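Local coordinates for d-3-phosphoglycerate dehydrogenase oxidoreductase protein (Ralstonia solanacearum, PDB 3GG9) that probably acts as an NAD-dependent D-3-phosphoglycerate dehydrogenase, a member of the D-isomer specific 2-hydroxyacid dehydrogenase family, at residues Gly40-Arg45 against Arg63-Arg68; Arg56-Val61 against Glu307-Tyr312; Ile75-Arg80 against Gly86-Leu91; Val81-Gly86 against Ser330-Thr335. All coordinates share one frame; numbering follows the deposited sequence.

Contact 1 of 4, residues Gly40-Arg45 against Arg63-Arg68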
loop_
_atom_site.group_PDB
_atom_site.type_symbol
_atom_site.label_atom_id
_atom_site.label_comp_id
_atom_site.label_asym_id
_atom_site.label_seq_id
_atom_site.Cartn_x
_atom_site.Cartn_y
_atom_site.Cartn_z
ATOM N N GLY A 40 19.694 9.210 33.547
ATOM C CA GLY A 40 19.291 10.308 34.435
ATOM C C GLY A 40 17.875 10.817 34.238
ATOM O O GLY A 40 17.058 10.751 35.155
ATOM N N GLN A 41 17.595 11.306 33.031
ATOM C CA GLN A 41 16.292 11.867 32.660
ATOM C C GLN A 41 15.147 10.850 32.749
ATOM O O GLN A 41 14.030 11.193 33.148
ATOM C CB GLN A 41 16.346 12.420 31.235
ATOM C CG GLN A 41 17.089 13.730 31.036
ATOM C CD GLN A 41 17.103 14.183 29.570
ATOM O OE1 GLN A 41 17.316 15.362 29.280
ATOM N NE2 GLN A 41 16.877 13.244 28.644
ATOM N N LEU A 42 15.435 9.605 32.372
ATOM C CA LEU A 42 14.435 8.543 32.395
ATOM C C LEU A 42 14.098 8.114 33.820
ATOM O O LEU A 42 12.925 7.909 34.143
ATOM C CB LEU A 42 14.879 7.343 31.545
ATOM C CG LEU A 42 13.900 6.177 31.368
ATOM C CD1 LEU A 42 12.555 6.664 30.829
ATOM C CD2 LEU A 42 14.499 5.115 30.461
ATOM N N ALA A 43 15.122 7.989 34.664
ATOM C CA ALA A 43 14.924 7.649 36.078
ATOM C C ALA A 43 14.121 8.710 36.837
ATOM O O ALA A 43 13.285 8.369 37.671
ATOM C CB ALA A 43 16.242 7.384 36.759
ATOM N N ALA A 44 14.361 9.984 36.534
ATOM C CA ALA A 44 13.575 11.080 37.106
ATOM C C ALA A 44 12.123 11.050 36.628
ATOM O O ALA A 44 11.209 11.399 37.382
ATOM C CB ALA A 44 14.216 12.424 36.780
ATOM N N ARG A 45 11.916 10.621 35.382
ATOM C CA ARG A 45 10.570 10.569 34.823
ATOM C C ARG A 45 9.731 9.456 35.459
ATOM O O ARG A 45 8.549 9.651 35.708
ATOM C CB ARG A 45 10.601 10.458 33.294
ATOM C CG ARG A 45 9.638 11.414 32.580
ATOM C CD ARG A 45 10.194 12.839 32.533
ATOM N NE ARG A 45 9.291 13.792 31.897
ATOM C CZ ARG A 45 8.333 14.468 32.524
ATOM N NH1 ARG A 45 8.130 14.304 33.825
ATOM N NH2 ARG A 45 7.565 15.308 31.842
ATOM N N ARG A 63 20.886 -2.269 33.924
ATOM C CA ARG A 63 21.262 -2.296 35.350
ATOM C C ARG A 63 21.418 -0.885 35.920
ATOM O O ARG A 63 20.980 -0.621 37.045
ATOM C CB ARG A 63 22.558 -3.096 35.568
ATOM C CG ARG A 63 22.895 -3.365 37.051
ATOM C CD ARG A 63 24.116 -4.275 37.246
ATOM N NE ARG A 63 23.846 -5.684 36.944
ATOM C CZ ARG A 63 23.346 -6.572 37.806
ATOM N NH1 ARG A 63 23.148 -7.824 37.411
ATOM N NH2 ARG A 63 23.034 -6.225 39.054
ATOM N N GLN A 64 22.021 0.011 35.133
ATOM C CA GLN A 64 22.243 1.390 35.564
ATOM C C GLN A 64 20.935 2.156 35.776
ATOM O O GLN A 64 20.871 3.066 36.611
ATOM C CB GLN A 64 23.196 2.143 34.613
ATOM C CG GLN A 64 23.484 1.464 33.263
ATOM C CD GLN A 64 24.473 0.305 33.361
ATOM O OE1 GLN A 64 24.219 -0.784 32.842
ATOM N NE2 GLN A 64 25.595 0.532 34.038
ATOM N N LEU A 65 19.900 1.782 35.029
ATOM C CA LEU A 65 18.583 2.353 35.228
ATOM C C LEU A 65 17.964 1.777 36.492
ATOM O O LEU A 65 17.467 2.529 37.329
ATOM C CB LEU A 65 17.686 2.114 34.008
ATOM C CG LEU A 65 16.254 2.645 34.124
ATOM C CD1 LEU A 65 16.227 4.183 34.167
ATOM C CD2 LEU A 65 15.395 2.068 32.989
ATOM N N LEU A 66 18.024 0.451 36.639
ATOM C CA LEU A 66 17.455 -0.228 37.807
ATOM C C LEU A 66 18.074 0.224 39.142
ATOM O O LEU A 66 17.390 0.239 40.172
ATOM C CB LEU A 66 17.540 -1.743 37.645
ATOM C CG LEU A 66 16.714 -2.295 36.478
ATOM C CD1 LEU A 66 17.202 -3.667 36.074
ATOM C CD2 LEU A 66 15.212 -2.324 36.794
ATOM N N ASP A 67 19.360 0.594 39.101
ATOM C CA ASP A 67 20.076 1.195 40.238
ATOM C C ASP A 67 19.434 2.496 40.699
ATOM O O ASP A 67 19.493 2.837 41.878
ATOM C CB ASP A 67 21.534 1.497 39.866
ATOM C CG ASP A 67 22.384 0.246 39.725
ATOM O OD1 ASP A 67 23.458 0.344 39.089
ATOM O OD2 ASP A 67 21.993 -0.826 40.234
ATOM N N ARG A 68 18.828 3.219 39.761
ATOM C CA ARG A 68 18.209 4.509 40.050
ATOM C C ARG A 68 16.704 4.447 40.321
ATOM O O ARG A 68 16.058 5.491 40.436
ATOM C CB ARG A 68 18.477 5.476 38.910
ATOM C CG ARG A 68 19.900 5.992 38.832
ATOM C CD ARG A 68 19.956 7.148 37.838
ATOM N NE ARG A 68 21.282 7.702 37.531
ATOM C CZ ARG A 68 22.394 7.013 37.270
ATOM N NH1 ARG A 68 22.418 5.680 37.259
ATOM N NH2 ARG A 68 23.509 7.680 37.006
HETATM O O HOH W 1 14.598 7.769 40.500
#
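Helix 39-45 and the turn that follows helix 63-66 come closest at Ala43 and Arg68, whose CA atoms are 6.0 Å apart. The methyl of Ala43 faces the other segment and meets the aliphatic root of Arg68, with CB 3.6 Å from Arg68 CB and a little further from its CD. Next to this pair Leu65 turns CG anti to its backbone N (chi1 178°), which carries CD1 to 4.1 Å from Ala43 CB. Its other methyl, CD2, rests 4.1 Å from Leu42 CD2, and the two leucine side chains cross at about a right angle, branch against branch. Leu42 also packs on Thr59, so the leucines face the interior of the domain built on a five-stranded parallel sheet, two of whose strand connections contain these helices. The Arg68 chain runs extended from CG to NE, and its NH1 makes a weak hydrogen bond to Gln64 O within its own segment. With no direct hydrogen bond between the segments, the fit rests on methyl and methylene packing, and a water that donates to both Ala43 O, at 3.2 Å, and Arg68 O, at 2.7 Å, supplies the polar link between them.

Contact 2 of 4, residues Arg56-Val61 against Glu307-Tyr312. With SO4 (sulfate ion), chain E.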
loop_
_atom_site.group_PDB
_atom_site.type_symbol
_atom_site.label_atom_id
_atom_site.label_comp_id
_atom_site.label_asym_id
_atom_site.label_seq_id
_atom_site.Cartn_x
_atom_site.Cartn_y
_atom_site.Cartn_z
ATOM N N ARG A 56 6.905 -2.945 23.357
ATOM C CA ARG A 56 7.884 -3.701 22.591
ATOM C C ARG A 56 9.326 -3.365 22.986
ATOM O O ARG A 56 9.656 -3.376 24.167
ATOM C CB ARG A 56 7.599 -3.565 21.087
ATOM C CG ARG A 56 6.261 -4.211 20.701
ATOM C CD ARG A 56 6.195 -5.673 21.143
ATOM N NE ARG A 56 7.346 -6.448 20.668
ATOM C CZ ARG A 56 8.174 -7.152 21.442
ATOM N NH1 ARG A 56 9.191 -7.801 20.893
ATOM N NH2 ARG A 56 7.991 -7.219 22.754
ATOM N N GLU A 57 10.180 -3.036 22.022
ATOM C CA GLU A 57 11.572 -2.705 22.350
ATOM C C GLU A 57 11.893 -1.213 22.334
ATOM O O GLU A 57 13.053 -0.832 22.156
ATOM C CB GLU A 57 12.534 -3.456 21.422
ATOM C CG GLU A 57 12.358 -4.976 21.425
ATOM C CD GLU A 57 13.694 -5.726 21.477
ATOM O OE1 GLU A 57 13.710 -6.894 21.937
ATOM O OE2 GLU A 57 14.730 -5.147 21.076
ATOM N N ARG A 58 10.883 -0.365 22.525
ATOM C CA ARG A 58 11.087 1.088 22.417
ATOM C C ARG A 58 12.036 1.698 23.477
ATOM O O ARG A 58 12.712 2.709 23.211
ATOM C CB ARG A 58 9.741 1.827 22.391
ATOM C CG ARG A 58 8.867 1.503 21.159
ATOM C CD ARG A 58 7.601 2.334 21.117
ATOM N NE ARG A 58 6.723 1.855 20.055
ATOM C CZ ARG A 58 5.437 2.179 19.884
ATOM N NH1 ARG A 58 4.785 2.995 20.687
ATOM N NH2 ARG A 58 4.784 1.639 18.882
ATOM N N THR A 59 12.062 1.095 24.666
ATOM C CA THR A 59 12.942 1.515 25.767
ATOM C C THR A 59 13.730 0.302 26.257
ATOM O O THR A 59 13.167 -0.783 26.444
ATOM C CB THR A 59 12.141 2.167 26.937
ATOM O OG1 THR A 59 11.696 3.466 26.536
ATOM C CG2 THR A 59 13.005 2.343 28.201
ATOM N N ARG A 60 15.046 0.465 26.410
ATOM C CA ARG A 60 15.839 -0.592 27.032
ATOM C C ARG A 60 16.007 -0.393 28.532
ATOM O O ARG A 60 16.150 0.732 29.002
ATOM C CB ARG A 60 17.196 -0.823 26.355
ATOM C CG ARG A 60 17.866 0.351 25.681
ATOM C CD ARG A 60 19.191 -0.087 25.025
ATOM N NE ARG A 60 19.060 -1.364 24.312
ATOM C CZ ARG A 60 19.592 -2.520 24.712
ATOM N NH1 ARG A 60 20.316 -2.580 25.827
ATOM N NH2 ARG A 60 19.392 -3.621 23.996
ATOM N N VAL A 61 15.976 -1.494 29.271
ATOM C CA VAL A 61 16.089 -1.446 30.721
ATOM C C VAL A 61 17.437 -2.032 31.129
ATOM O O VAL A 61 17.671 -3.242 31.028
ATOM C CB VAL A 61 14.888 -2.150 31.409
ATOM C CG1 VAL A 61 15.129 -2.338 32.908
ATOM C CG2 VAL A 61 13.612 -1.337 31.184
ATOM N N GLU A 307 -6.213 -3.455 16.688
ATOM C CA GLU A 307 -6.483 -4.796 17.242
ATOM C C GLU A 307 -5.233 -5.335 17.939
ATOM O O GLU A 307 -5.318 -5.896 19.030
ATOM C CB GLU A 307 -6.932 -5.772 16.154
ATOM C CG GLU A 307 -8.262 -5.398 15.517
ATOM C CD GLU A 307 -8.915 -6.547 14.719
ATOM O OE1 GLU A 307 -8.556 -7.726 14.931
ATOM O OE2 GLU A 307 -9.790 -6.250 13.870
ATOM N N SER A 308 -4.075 -5.128 17.308
ATOM C CA SER A 308 -2.790 -5.495 17.884
ATOM C C SER A 308 -2.606 -4.834 19.255
ATOM O O SER A 308 -2.253 -5.512 20.200
ATOM C CB SER A 308 -1.634 -5.111 16.939
ATOM O OG SER A 308 -0.385 -5.514 17.476
ATOM N N TYR A 309 -2.838 -3.525 19.363
ATOM C CA TYR A 309 -2.723 -2.809 20.654
ATOM C C TYR A 309 -3.734 -3.359 21.693
ATOM O O TYR A 309 -3.388 -3.632 22.846
ATOM C CB TYR A 309 -2.917 -1.301 20.449
ATOM C CG TYR A 309 -1.611 -0.505 20.237
ATOM C CD1 TYR A 309 -0.486 -1.093 19.647
ATOM C CD2 TYR A 309 -1.522 0.840 20.609
ATOM C CE1 TYR A 309 0.717 -0.360 19.457
ATOM C CE2 TYR A 309 -0.319 1.572 20.428
ATOM C CZ TYR A 309 0.789 0.955 19.851
ATOM O OH TYR A 309 1.979 1.653 19.647
ATOM N N GLU A 310 -4.973 -3.556 21.272
ATOM C CA GLU A 310 -5.961 -4.129 22.186
ATOM C C GLU A 310 -5.450 -5.442 22.802
ATOM O O GLU A 310 -5.469 -5.579 24.016
ATOM C CB GLU A 310 -7.331 -4.321 21.511
ATOM C CG GLU A 310 -8.107 -3.019 21.208
ATOM C CD GLU A 310 -8.680 -2.272 22.434
ATOM O OE1 GLU A 310 -9.293 -1.192 22.196
ATOM O OE2 GLU A 310 -8.533 -2.732 23.615
ATOM N N MET A 311 -4.965 -6.367 21.964
ATOM C CA MET A 311 -4.431 -7.672 22.390
ATOM C C MET A 311 -3.154 -7.515 23.224
ATOM O O MET A 311 -3.067 -8.043 24.336
ATOM C CB MET A 311 -4.148 -8.585 21.175
ATOM C CG MET A 311 -3.599 -9.983 21.550
ATOM S SD MET A 311 -2.661 -10.828 20.234
ATOM C CE MET A 311 -4.022 -11.415 19.218
ATOM N N TYR A 312 -2.181 -6.779 22.690
ATOM C CA TYR A 312 -0.893 -6.594 23.363
ATOM C C TYR A 312 -1.019 -5.980 24.764
ATOM O O TYR A 312 -0.544 -6.569 25.726
ATOM C CB TYR A 312 0.080 -5.794 22.497
ATOM C CG TYR A 312 0.818 -6.618 21.448
ATOM C CD1 TYR A 312 2.188 -6.841 21.554
ATOM C CD2 TYR A 312 0.150 -7.180 20.353
ATOM C CE1 TYR A 312 2.876 -7.596 20.595
ATOM C CE2 TYR A 312 0.831 -7.938 19.385
ATOM C CZ TYR A 312 2.195 -8.130 19.510
ATOM O OH TYR A 312 2.876 -8.880 18.568
HETATM S S SO4 E . 6.239 -9.913 19.530
HETATM O O1 SO4 E . 5.770 -8.558 19.727
HETATM O O2 SO4 E . 6.220 -10.634 20.788
HETATM O O3 SO4 E . 5.359 -10.587 18.584
HETATM O O4 SO4 E . 7.597 -9.843 18.991
HETATM O O HOH W 2 1.952 4.095 20.257
#
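Arg56 lays its CD obliquely against the Tyr312 ring, 3.9 Å from CE1, and both side chains turn to the same sulfate. Bends at chi2 and chi3 (-55° and -53°) fold the arginine, in one of its two modelled conformers, so that the anion lies over one face of the guanidinium; NE is 2.8 Å from sulfate O1. Tyr312 meets O1 with the edge of its ring, while its OH stands 3.0 Å from sulfate O3 and is also bonded to Ser107 N. Arg56 NH2 is held by Thr78 O; Arg80 N and Arg224 NH2 also bond the sulfate.

Separately, Arg58 reaches out extended and gives NH2 to Tyr309 OH, a 2.9 Å bond bent to 140°, with the hydroxyl tilted from the guanidinium plane. A water lies 3.1 Å from Arg58 NH1 and also bonds Tyr309 OH; Asp9 O takes NH1 as well. The loop after strand 51-54 is thereby tied to helix 306-324 mainly by polar ends, with one aliphatic touch on a ring. The sulfate probably came from the crystallisation liquor, yet two arginine side chains, a tyrosine hydroxyl and one backbone N-H round it suggest a site suited to an anion, consistent with a substrate pocket.

Contact 3 of 4, residues Ile75-Arg80 against Gly86-Leu91. With SO4 (sulfate ion), chain E.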
loop_
_atom_site.group_PDB
_atom_site.type_symbol
_atom_site.label_atom_id
_atom_site.label_comp_id
_atom_site.label_asym_id
_atom_site.label_seq_id
_atom_site.Cartn_x
_atom_site.Cartn_y
_atom_site.Cartn_z
ATOM N N ILE A 75 7.980 -4.971 35.811
ATOM C CA ILE A 75 8.020 -4.541 34.420
ATOM C C ILE A 75 7.097 -5.474 33.653
ATOM O O ILE A 75 7.258 -6.706 33.702
ATOM C CB ILE A 75 9.436 -4.594 33.838
ATOM C CG1 ILE A 75 10.333 -3.579 34.549
ATOM C CG2 ILE A 75 9.428 -4.276 32.317
ATOM C CD1 ILE A 75 11.809 -3.917 34.422
ATOM N N SER A 76 6.103 -4.891 32.986
ATOM C CA SER A 76 5.190 -5.680 32.165
ATOM C C SER A 76 5.430 -5.392 30.685
ATOM O O SER A 76 5.211 -4.280 30.220
ATOM C CB SER A 76 3.722 -5.412 32.533
ATOM O OG SER A 76 2.914 -6.423 31.949
ATOM N N GLN A 77 5.883 -6.420 29.973
ATOM C CA GLN A 77 6.284 -6.337 28.582
ATOM C C GLN A 77 5.130 -6.692 27.673
ATOM O O GLN A 77 4.523 -7.771 27.819
ATOM C CB GLN A 77 7.424 -7.328 28.321
ATOM C CG GLN A 77 8.002 -7.273 26.936
ATOM C CD GLN A 77 8.499 -5.891 26.623
ATOM O OE1 GLN A 77 9.337 -5.348 27.326
ATOM N NE2 GLN A 77 7.949 -5.294 25.589
ATOM N N THR A 78 4.844 -5.791 26.728
ATOM C CA THR A 78 3.928 -6.089 25.629
ATOM C C THR A 78 4.685 -7.005 24.661
ATOM O O THR A 78 5.817 -6.710 24.288
ATOM C CB THR A 78 3.422 -4.792 24.900
ATOM O OG1 THR A 78 4.539 -4.002 24.481
ATOM C CG2 THR A 78 2.481 -3.962 25.785
ATOM N N GLY A 79 4.088 -8.137 24.306
ATOM C CA GLY A 79 4.761 -9.124 23.481
ATOM C C GLY A 79 5.822 -9.912 24.236
ATOM O O GLY A 79 5.872 -9.883 25.468
ATOM N N ARG A 80 6.676 -10.610 23.487
ATOM C CA ARG A 80 7.659 -11.549 24.049
ATOM C C ARG A 80 8.863 -10.878 24.736
ATOM O O ARG A 80 9.269 -9.769 24.386
ATOM C CB ARG A 80 8.143 -12.528 22.961
ATOM C CG ARG A 80 9.109 -11.921 21.931
ATOM C CD ARG A 80 9.129 -12.702 20.608
ATOM N NE ARG A 80 10.124 -13.781 20.588
ATOM C CZ ARG A 80 11.410 -13.628 20.261
ATOM N NH1 ARG A 80 12.224 -14.677 20.271
ATOM N NH2 ARG A 80 11.890 -12.431 19.927
ATOM N N GLY A 86 22.229 -9.714 25.250
ATOM C CA GLY A 86 21.623 -8.460 24.850
ATOM C C GLY A 86 20.179 -8.540 25.304
ATOM O O GLY A 86 19.910 -8.813 26.480
ATOM N N GLY A 87 19.247 -8.331 24.373
ATOM C CA GLY A 87 17.825 -8.195 24.713
ATOM C C GLY A 87 17.631 -6.825 25.332
ATOM O O GLY A 87 18.555 -6.289 25.957
ATOM N N HIS A 88 16.447 -6.237 25.186
ATOM C CA HIS A 88 16.267 -4.870 25.669
ATOM C C HIS A 88 16.010 -4.789 27.185
ATOM O O HIS A 88 15.979 -3.708 27.756
ATOM C CB HIS A 88 15.200 -4.130 24.855
ATOM C CG HIS A 88 13.800 -4.461 25.256
ATOM N ND1 HIS A 88 13.013 -3.588 25.973
ATOM C CD2 HIS A 88 13.049 -5.569 25.052
ATOM C CE1 HIS A 88 11.836 -4.143 26.193
ATOM N NE2 HIS A 88 11.830 -5.344 25.644
ATOM N N ILE A 89 15.838 -5.940 27.838
ATOM C CA ILE A 89 15.739 -5.960 29.304
ATOM C C ILE A 89 16.833 -6.839 29.935
ATOM O O ILE A 89 16.943 -8.027 29.626
ATOM C CB ILE A 89 14.337 -6.400 29.831
ATOM C CG1 ILE A 89 13.215 -5.552 29.220
ATOM C CG2 ILE A 89 14.271 -6.284 31.367
ATOM C CD1 ILE A 89 11.840 -6.139 29.456
ATOM N N ASP A 90 17.640 -6.243 30.814
ATOM C CA ASP A 90 18.641 -6.996 31.588
ATOM C C ASP A 90 17.929 -7.806 32.682
ATOM O O ASP A 90 17.640 -7.288 33.772
ATOM C CB ASP A 90 19.673 -6.028 32.181
ATOM C CG ASP A 90 20.905 -6.735 32.763
ATOM O OD1 ASP A 90 20.871 -7.948 33.060
ATOM O OD2 ASP A 90 21.922 -6.046 32.946
ATOM N N LEU A 91 17.627 -9.069 32.369
ATOM C CA LEU A 91 16.796 -9.912 33.222
ATOM C C LEU A 91 17.492 -10.286 34.526
ATOM O O LEU A 91 16.848 -10.376 35.577
ATOM C CB LEU A 91 16.369 -11.183 32.475
ATOM C CG LEU A 91 15.472 -10.940 31.262
ATOM C CD1 LEU A 91 15.047 -12.260 30.627
ATOM C CD2 LEU A 91 14.248 -10.123 31.662
HETATM S S SO4 E . 6.239 -9.913 19.530
HETATM O O1 SO4 E . 5.770 -8.558 19.727
HETATM O O2 SO4 E . 6.220 -10.634 20.788
HETATM O O3 SO4 E . 5.359 -10.587 18.584
HETATM O O4 SO4 E . 7.597 -9.843 18.991
#
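Gln77 brings its amide oxygen to the edge of the His88 ring, OE1 lying 3.0 Å from both His88 CE1 and His88 NE2, with the amide plane turned nearly square to the ring (84°). CG of Gln77 is anti to the backbone N and the chain then bends at chi2 (57°), which turns the amide so that NE2 gives Thr78 O a nearly straight 2.9 Å bond in the amide plane; Arg56 O is a second acceptor, and the two favour this orientation of the amide. His88, modelled in two conformers, has CG wedged between backbone N and carbonyl carbon (chi1 80°), and its ND1 is bonded to Thr59 O. In the parallel sheet of this flavodoxin-like domain, strand 74-77 ends here and its loop begins, and at the strand's exit Arg80 N donates a 2.7 Å bond to sulfate O2. Ile89 CG1 lies over one face of the His88 ring, toward its rim, and CD1 comes within 3.4 Å of Gln77 OE1. The same methyl reaches Ile75 CG2 at 4.2 Å, the two isoleucines sliding past each other in opposite directions on Leu54. One residue on, Asp90 takes the N-cap position of helix 91-97, its OD1 bonded to Ala93 N.

Contact 4 of 4, residues Val81-Gly86 against Ser330-Thr335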
loop_
_atom_site.group_PDB
_atom_site.type_symbol
_atom_site.label_atom_id
_atom_site.label_comp_id
_atom_site.label_asym_id
_atom_site.label_seq_id
_atom_site.Cartn_x
_atom_site.Cartn_y
_atom_site.Cartn_z
ATOM N N VAL A 81 9.417 -11.574 25.724
ATOM C CA VAL A 81 10.658 -11.164 26.374
ATOM C C VAL A 81 11.769 -12.082 25.881
ATOM O O VAL A 81 11.687 -13.306 26.047
ATOM C CB VAL A 81 10.572 -11.252 27.926
ATOM C CG1 VAL A 81 11.853 -10.718 28.567
ATOM C CG2 VAL A 81 9.373 -10.485 28.448
ATOM N N SER A 82 12.790 -11.495 25.262
ATOM C CA SER A 82 13.924 -12.273 24.752
ATOM C C SER A 82 14.873 -12.693 25.876
ATOM O O SER A 82 15.313 -11.865 26.678
ATOM C CB SER A 82 14.680 -11.507 23.663
ATOM O OG SER A 82 15.335 -10.366 24.190
ATOM N N ARG A 83 15.172 -13.986 25.921
ATOM C CA ARG A 83 16.046 -14.561 26.943
ATOM C C ARG A 83 17.532 -14.454 26.573
ATOM O O ARG A 83 18.405 -14.648 27.424
ATOM C CB ARG A 83 15.670 -16.028 27.196
ATOM C CG ARG A 83 14.209 -16.274 27.581
ATOM C CD ARG A 83 13.802 -15.462 28.812
ATOM N NE ARG A 83 12.793 -16.137 29.627
ATOM C CZ ARG A 83 11.479 -16.044 29.438
ATOM N NH1 ARG A 83 10.652 -16.701 30.240
ATOM N NH2 ARG A 83 10.988 -15.301 28.450
ATOM N N ASP A 84 17.806 -14.132 25.308
ATOM C CA ASP A 84 19.165 -14.179 24.767
ATOM C C ASP A 84 20.053 -13.012 25.218
ATOM O O ASP A 84 19.565 -12.042 25.810
ATOM C CB ASP A 84 19.138 -14.309 23.231
ATOM C CG ASP A 84 18.821 -12.995 22.521
ATOM O OD1 ASP A 84 17.939 -12.238 22.986
ATOM O OD2 ASP A 84 19.453 -12.727 21.478
ATOM N N ALA A 85 21.354 -13.143 24.940
ATOM C CA ALA A 85 22.363 -12.126 25.241
ATOM C C ALA A 85 22.026 -10.816 24.542
ATOM O O ALA A 85 21.587 -10.804 23.389
ATOM C CB ALA A 85 23.750 -12.612 24.833
ATOM N N GLY A 86 22.229 -9.714 25.250
ATOM C CA GLY A 86 21.623 -8.460 24.850
ATOM C C GLY A 86 20.179 -8.540 25.304
ATOM O O GLY A 86 19.910 -8.813 26.480
ATOM N N SER A 330 2.970 -15.478 34.261
ATOM C CA SER A 330 3.569 -14.631 33.232
ATOM C C SER A 330 4.970 -14.136 33.565
ATOM O O SER A 330 5.563 -13.404 32.766
ATOM C CB SER A 330 2.667 -13.447 32.922
ATOM O OG SER A 330 2.629 -12.563 34.027
ATOM N N VAL A 331 5.496 -14.525 34.729
ATOM C CA VAL A 331 6.840 -14.087 35.152
ATOM C C VAL A 331 7.915 -14.754 34.300
ATOM O O VAL A 331 7.970 -15.974 34.217
ATOM C CB VAL A 331 7.113 -14.276 36.691
ATOM C CG1 VAL A 331 8.496 -13.713 37.073
ATOM C CG2 VAL A 331 6.064 -13.553 37.508
ATOM N N ALA A 332 8.726 -13.925 33.638
ATOM C CA ALA A 332 9.832 -14.381 32.806
ATOM C C ALA A 332 10.987 -14.889 33.666
ATOM O O ALA A 332 11.607 -15.896 33.329
ATOM C CB ALA A 332 10.323 -13.255 31.893
ATOM N N ASN A 333 11.240 -14.192 34.777
ATOM C CA ASN A 333 12.373 -14.458 35.666
ATOM C C ASN A 333 11.926 -14.912 37.068
ATOM O O ASN A 333 12.056 -14.161 38.033
ATOM C CB ASN A 333 13.256 -13.193 35.741
ATOM C CG ASN A 333 12.510 -11.967 36.294
ATOM O OD1 ASN A 333 11.276 -11.896 36.245
ATOM N ND2 ASN A 333 13.262 -11.008 36.845
ATOM N N PRO A 334 11.396 -16.146 37.199
ATOM C CA PRO A 334 10.696 -16.476 38.447
ATOM C C PRO A 334 11.589 -16.479 39.704
ATOM O O PRO A 334 11.074 -16.380 40.818
ATOM C CB PRO A 334 10.128 -17.881 38.179
ATOM C CG PRO A 334 10.207 -18.063 36.696
ATOM C CD PRO A 334 11.418 -17.294 36.281
ATOM N N THR A 335 12.908 -16.554 39.523
ATOM C CA THR A 335 13.844 -16.510 40.657
ATOM C C THR A 335 13.969 -15.112 41.285
ATOM O O THR A 335 14.704 -14.932 42.253
ATOM C CB THR A 335 15.246 -17.109 40.315
ATOM O OG1 THR A 335 15.920 -16.284 39.362
ATOM C CG2 THR A 335 15.124 -18.532 39.759
#
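Arg83 NH2 is gripped twice, by Val81 O in its own loop at 3.2 Å and by Glu103 OE2 in a salt bridge, while the flat head it belongs to lies on Ala332 of the other segment. Glu103 serves the loop a second time, since its OE1 accepts from Val81 N; one carboxylate thus binds both Val81 N and Arg83 NH2. The place is the rim of the flavodoxin-like domain: the loop that links strand 74-77 to helix 91-97 meets the C-terminal chain that follows helix 306-324, next to the edge strand 100-102.

The arginine folds back on itself to get there, bent at chi2 (-56°) and again at chi3, so that Val81 O sits squarely in the guanidinium plane. The bond to it is angled at 143°. With the guanidinium's rotation fixed this way, one of its faces is presented to Ala332, whose CB stands 3.7 Å above the plane, towards the rim of the group. NH1 is the nearest nitrogen, 3.8 Å from Ala332 CB and 3.3 Å from Ala332 O. Val81 adds a looser apolar touch, its CB 4.5 Å from Ala332 CB.

The C-terminal segment is fastened separately, by a backbone bond between Ala332 and Val101, and the amide of Asn333 adds to it: OD1 takes the N-H of Val101, while ND2 is bonded to both Val99 O and Thr95 OG1.

All four contacts lie in one domain, around its five-stranded parallel sheet. Contact 1 is the most remote, its centre about 25 Å from the chain's centre, yet three of its four touching residues are buried; it joins helix 39-45 to helix 63-66 and the turn after it, almost wholly by apolar packing, and touches contact 2 through Leu42 and Thr59. Contact 3 is fully buried and mixes isoleucines with oriented amide and imidazole groups. Contact 2 is only partly buried and relies on arginines and tyrosine hydroxyls; it shares the sulfate with contact 3. Contact 4 uses the middle of the loop whose two ends meet in contact 3, with Gly86 common to both, but sets an exposed arginine over a buried alanine.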